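Local coordinates for protein D-xylonate dehydratase (Caulobacter crescentus, PDB 5OYN) that catalyses the dehydration of D-xylonate, and also of D-gluconate, to 2-keto-3-deoxy sugar acids with the help of a [2Fe-2S] cluster and magnesium, at residues A[275-280]-A[291-296]; A[217-222]-A[287-292]. All coordinates share one frame; numbering follows the deposited sequence.

Overall arrangement
Both interactions lie in the N-terminal family region and share helix 289-299. Their centres are about 6 Å apart. Along the chain, helix 215-225 comes first, then helix 270-282, then helix 289-299. Interaction 1 joins the last two, which are near neighbours in sequence. Interaction 2 brings segment 217-222 against the start of helix 289-299 across 64 intervening residues, mostly helical. The contacts also touch each other: V280 CG2 lies 3.6 Å from V222 CG2, and A276 and L279 pack on helix 215-225 too. The three helices thus form one buried apolar cluster. Its H292 end reaches toward the magnesium site, while interaction 1 lies farther from it.

Interaction 1: residues A[275-280]-A[291-296]; sequences NAIALV and PHIVAM
I293 reaches from helix 289-299 toward helix 270-282 and meets three residues there: A276, I277 and V280. All the contacts are apolar. The shortest joins I293 CD1 to V280 CG2, at 3.8 Å. These two side chains lie alongside each other and point opposite ways. CG1 of I293 is anti to the carbonyl carbon (chi1 -72°), and the chain is extended beyond it (chi2 176°), which carries CD1 out to V280. The same methyl also comes to 4.3 Å from A276 CB. The other branch, CG2 of I293, lies 4.4 Å from I277 CG1, a looser contact.

No hydrogen bond crosses between the segments. The helix segments run antiparallel, at 174°, with their axes 11.3 Å apart at closest approach. That spacing is wide, and I293 bridges it with both branches.

Other helices flank the pair. W309 of helix 306-312 touches both I277 and I293, and M296 packs on helix 141-151. All four contacting residues are buried. The contact lies away from the annotated sites and joins two successive helices of the N-terminal region. Its chemistry implies cohesion through side-chain shape and exclusion of water, with no polar bond to fix the register.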
loop_
_atom_site.group_PDB
_atom_site.type_symbol
_atom_site.label_atom_id
_atom_site.label_comp_id
_atom_site.label_asym_id
_atom_site.label_seq_id
_atom_site.Cartn_x
_atom_site.Cartn_y
_atom_site.Cartn_z
ATOM N N ASN A 275 3.265 16.761 -36.249
ATOM C CA ASN A 275 1.980 16.917 -35.564
ATOM C C ASN A 275 2.168 17.501 -34.169
ATOM O O ASN A 275 1.445 18.422 -33.758
ATOM C CB ASN A 275 1.264 15.570 -35.490
ATOM C CG ASN A 275 0.641 15.186 -36.809
ATOM O OD1 ASN A 275 0.622 15.986 -37.742
ATOM N ND2 ASN A 275 0.130 13.964 -36.900
ATOM N N ALA A 276 3.146 16.978 -33.430
ATOM C CA ALA A 276 3.426 17.496 -32.099
ATOM C C ALA A 276 3.789 18.973 -32.161
ATOM O O ALA A 276 3.220 19.795 -31.429
ATOM C CB ALA A 276 4.541 16.678 -31.442
ATOM N N ILE A 277 4.726 19.326 -33.052
ATOM C CA ILE A 277 5.127 20.722 -33.245
ATOM C C ILE A 277 3.904 21.598 -33.465
ATOM O O ILE A 277 3.785 22.686 -32.888
ATOM C CB ILE A 277 6.115 20.843 -34.426
ATOM C CG1 ILE A 277 7.406 20.077 -34.141
ATOM C CG2 ILE A 277 6.398 22.331 -34.764
ATOM C CD1 ILE A 277 8.612 20.642 -34.852
ATOM N N ALA A 278 2.976 21.143 -34.307
ATOM C CA ALA A 278 1.796 21.953 -34.567
ATOM C C ALA A 278 0.981 22.120 -33.301
ATOM O O ALA A 278 0.544 23.232 -32.974
ATOM C CB ALA A 278 0.946 21.326 -35.674
ATOM N N LEU A 279 0.794 21.022 -32.559
ATOM C CA LEU A 279 0.020 21.091 -31.330
ATOM C C LEU A 279 0.659 22.043 -30.329
ATOM O O LEU A 279 -0.035 22.870 -29.721
ATOM C CB LEU A 279 -0.126 19.703 -30.728
ATOM C CG LEU A 279 -0.671 19.777 -29.309
ATOM C CD1 LEU A 279 -2.177 19.975 -29.349
ATOM C CD2 LEU A 279 -0.290 18.518 -28.621
ATOM N N VAL A 280 1.981 21.959 -30.157
ATOM C CA VAL A 280 2.641 22.838 -29.197
ATOM C C VAL A 280 2.270 24.291 -29.451
ATOM O O VAL A 280 1.994 25.048 -28.512
ATOM C CB VAL A 280 4.161 22.645 -29.239
ATOM C CG1 VAL A 280 4.826 23.671 -28.334
ATOM C CG2 VAL A 280 4.509 21.246 -28.835
ATOM N N PRO A 291 13.741 21.809 -27.095
ATOM C CA PRO A 291 14.836 20.853 -26.859
ATOM C C PRO A 291 14.344 19.429 -26.712
ATOM O O PRO A 291 15.015 18.506 -27.185
ATOM C CB PRO A 291 15.489 21.364 -25.569
ATOM C CG PRO A 291 15.115 22.771 -25.482
ATOM C CD PRO A 291 13.759 22.905 -26.110
ATOM N N HIS A 292 13.161 19.221 -26.118
ATOM C CA HIS A 292 12.684 17.865 -25.862
ATOM C C HIS A 292 12.181 17.193 -27.122
ATOM O O HIS A 292 12.415 15.997 -27.319
ATOM C CB HIS A 292 11.565 17.864 -24.821
ATOM C CG HIS A 292 12.011 18.290 -23.466
ATOM N ND1 HIS A 292 13.201 17.870 -22.912
ATOM C CD2 HIS A 292 11.433 19.103 -22.552
ATOM C CE1 HIS A 292 13.336 18.407 -21.711
ATOM N NE2 HIS A 292 12.278 19.161 -21.470
ATOM N N ILE A 293 11.450 17.920 -27.966
ATOM C CA ILE A 293 10.961 17.288 -29.186
ATOM C C ILE A 293 12.127 16.918 -30.096
ATOM O O ILE A 293 12.122 15.855 -30.728
ATOM C CB ILE A 293 9.935 18.189 -29.890
ATOM C CG1 ILE A 293 8.629 18.192 -29.090
ATOM C CG2 ILE A 293 9.682 17.691 -31.293
ATOM C CD1 ILE A 293 7.573 19.115 -29.630
ATOM N N VAL A 294 13.168 17.754 -30.136
ATOM C CA VAL A 294 14.332 17.430 -30.956
ATOM C C VAL A 294 15.046 16.215 -30.390
ATOM O O VAL A 294 15.323 15.249 -31.114
ATOM C CB VAL A 294 15.280 18.642 -31.076
ATOM C CG1 VAL A 294 16.646 18.198 -31.572
ATOM C CG2 VAL A 294 14.706 19.685 -32.022
ATOM N N ALA A 295 15.339 16.243 -29.085
ATOM C CA ALA A 295 15.961 15.110 -28.398
ATOM C C ALA A 295 15.257 13.792 -28.712
ATOM O O ALA A 295 15.903 12.786 -29.019
ATOM C CB ALA A 295 15.969 15.359 -26.886
ATOM N N MET A 296 13.929 13.776 -28.638
ATOM C CA MET A 296 13.210 12.540 -28.925
ATOM C C MET A 296 13.324 12.166 -30.398
ATOM O O MET A 296 13.520 10.989 -30.731
ATOM C CB MET A 296 11.749 12.681 -28.505
ATOM C CG MET A 296 11.591 13.014 -27.032
ATOM S SD MET A 296 9.985 13.734 -26.654
ATOM C CE MET A 296 8.995 12.367 -27.173
#

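Interaction 2: residues A[217-222]-A[287-292]; sequences STMNAV and TNAQPH
M219 lays its thioether over A289 and the base of H292. Its sulfur, SD, is 3.7 Å from A289 CA, and its methyl, CE, is 3.6 Å from H292 CB. The chain is bent at chi2 (-40°) and again at chi3 (-64°), which brings SD and CE to helix 289-299. The methionine chain runs roughly perpendicular to the histidine side chain. SD stands 5.0 Å from the centroid of the imidazole in an oblique sulfur-aromatic contact.

T218 adds a second apolar contact. Its CG2 meets A289 CB at 3.7 Å. Its OG1 hydrogen-bonds back to G214 O and across to S286 N, just before segment 287-292. A289 therefore packs against both T218 and M219. V280 of helix 270-282 also touches it.

No hydrogen bond links the two segments themselves; the T218 bond to S286 and one from N288 ND2 to T215 OG1 flank them. H292 NE2 is hydrogen-bonded to OQ2 of the carboxylated lysine at position 139. This bond probably helps set the ring's rotation, while M219 lies against CB and the CD2 side. With alanine at M219 the thioether is gone, and a gap is likely to open beside A289 and H292 CB.

The carboxylated lysine belongs to the magnesium site. The pairing is consistent with a second shell beside the metal centre of an IlvD/Edd dehydratase, the H292 side chain lying about 7 Å from the magnesium ion.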
loop_
_atom_site.group_PDB
_atom_site.type_symbol
_atom_site.label_atom_id
_atom_site.label_comp_id
_atom_site.label_asym_id
_atom_site.label_seq_id
_atom_site.Cartn_x
_atom_site.Cartn_y
_atom_site.Cartn_z
ATOM N N SER A 217 2.322 19.897 -18.840
ATOM C CA SER A 217 1.128 19.765 -19.661
ATOM C C SER A 217 1.486 19.747 -21.147
ATOM O O SER A 217 0.866 19.017 -21.929
ATOM C CB SER A 217 0.147 20.885 -19.350
ATOM O OG SER A 217 0.198 21.212 -17.980
ATOM N N THR A 218 2.503 20.517 -21.552
ATOM C CA THR A 218 2.916 20.518 -22.954
ATOM C C THR A 218 3.462 19.157 -23.372
ATOM O O THR A 218 2.982 18.551 -24.339
ATOM C CB THR A 218 3.965 21.604 -23.202
ATOM O OG1 THR A 218 3.438 22.890 -22.836
ATOM C CG2 THR A 218 4.363 21.620 -24.668
ATOM N N MET A 219 4.462 18.653 -22.646
ATOM C CA MET A 219 5.046 17.368 -23.017
ATOM C C MET A 219 4.029 16.234 -22.946
ATOM O O MET A 219 4.135 15.256 -23.691
ATOM C CB MET A 219 6.251 17.058 -22.131
ATOM C CG MET A 219 7.442 17.983 -22.348
ATOM S SD MET A 219 7.753 18.393 -24.084
ATOM C CE MET A 219 8.161 16.784 -24.787
ATOM N N ASN A 220 3.017 16.347 -22.095
ATOM C CA ASN A 220 2.042 15.267 -22.076
ATOM C C ASN A 220 1.063 15.384 -23.236
ATOM O O ASN A 220 0.683 14.374 -23.831
ATOM C CB ASN A 220 1.356 15.218 -20.711
ATOM C CG ASN A 220 2.188 14.426 -19.690
ATOM O OD1 ASN A 220 2.224 13.196 -19.736
ATOM N ND2 ASN A 220 2.923 15.133 -18.827
ATOM N N ALA A 221 0.680 16.605 -23.606
ATOM C CA ALA A 221 -0.068 16.792 -24.843
ATOM C C ALA A 221 0.750 16.339 -26.049
ATOM O O ALA A 221 0.200 15.764 -26.995
ATOM C CB ALA A 221 -0.484 18.252 -24.988
ATOM N N VAL A 222 2.069 16.577 -26.023
ATOM C CA VAL A 222 2.930 16.161 -27.131
ATOM C C VAL A 222 2.848 14.656 -27.327
ATOM O O VAL A 222 2.607 14.170 -28.436
ATOM C CB VAL A 222 4.380 16.613 -26.887
ATOM C CG1 VAL A 222 5.374 15.742 -27.687
ATOM C CG2 VAL A 222 4.528 18.088 -27.210
ATOM N N THR A 287 8.330 26.654 -24.313
ATOM C CA THR A 287 9.580 26.639 -25.064
ATOM C C THR A 287 10.471 25.468 -24.690
ATOM O O THR A 287 11.395 25.135 -25.436
ATOM C CB THR A 287 10.336 27.934 -24.816
ATOM O OG1 THR A 287 10.700 27.995 -23.428
ATOM C CG2 THR A 287 9.455 29.141 -25.185
ATOM N N ASN A 288 10.252 24.853 -23.535
ATOM C CA ASN A 288 11.050 23.683 -23.219
ATOM C C ASN A 288 10.670 22.503 -24.092
ATOM O O ASN A 288 11.456 21.555 -24.206
ATOM C CB ASN A 288 10.914 23.346 -21.741
ATOM C CG ASN A 288 11.547 24.387 -20.865
ATOM O OD1 ASN A 288 12.526 25.017 -21.253
ATOM N ND2 ASN A 288 10.998 24.585 -19.680
ATOM N N ALA A 289 9.494 22.550 -24.730
ATOM C CA ALA A 289 9.125 21.487 -25.656
ATOM C C ALA A 289 10.143 21.357 -26.779
ATOM O O ALA A 289 10.373 20.245 -27.278
ATOM C CB ALA A 289 7.725 21.729 -26.223
ATOM N N GLN A 290 10.798 22.478 -27.168
ATOM C CA GLN A 290 11.672 22.445 -28.336
ATOM C C GLN A 290 12.890 21.559 -28.103
ATOM O O GLN A 290 13.076 20.590 -28.857
ATOM C CB GLN A 290 12.049 23.867 -28.761
ATOM C CG GLN A 290 13.109 23.923 -29.853
ATOM C CD GLN A 290 14.530 23.907 -29.321
ATOM O OE1 GLN A 290 14.924 24.776 -28.550
ATOM N NE2 GLN A 290 15.309 22.917 -29.737
ATOM N N PRO A 291 13.741 21.809 -27.095
ATOM C CA PRO A 291 14.836 20.853 -26.859
ATOM C C PRO A 291 14.344 19.429 -26.712
ATOM O O PRO A 291 15.015 18.506 -27.185
ATOM C CB PRO A 291 15.489 21.364 -25.569
ATOM C CG PRO A 291 15.115 22.771 -25.482
ATOM C CD PRO A 291 13.759 22.905 -26.110
ATOM N N HIS A 292 13.161 19.221 -26.118
ATOM C CA HIS A 292 12.684 17.865 -25.862
ATOM C C HIS A 292 12.181 17.193 -27.122
ATOM O O HIS A 292 12.415 15.997 -27.319
ATOM C CB HIS A 292 11.565 17.864 -24.821
ATOM C CG HIS A 292 12.011 18.290 -23.466
ATOM N ND1 HIS A 292 13.201 17.870 -22.912
ATOM C CD2 HIS A 292 11.433 19.103 -22.552
ATOM C CE1 HIS A 292 13.336 18.407 -21.711
ATOM N NE2 HIS A 292 12.278 19.161 -21.470
#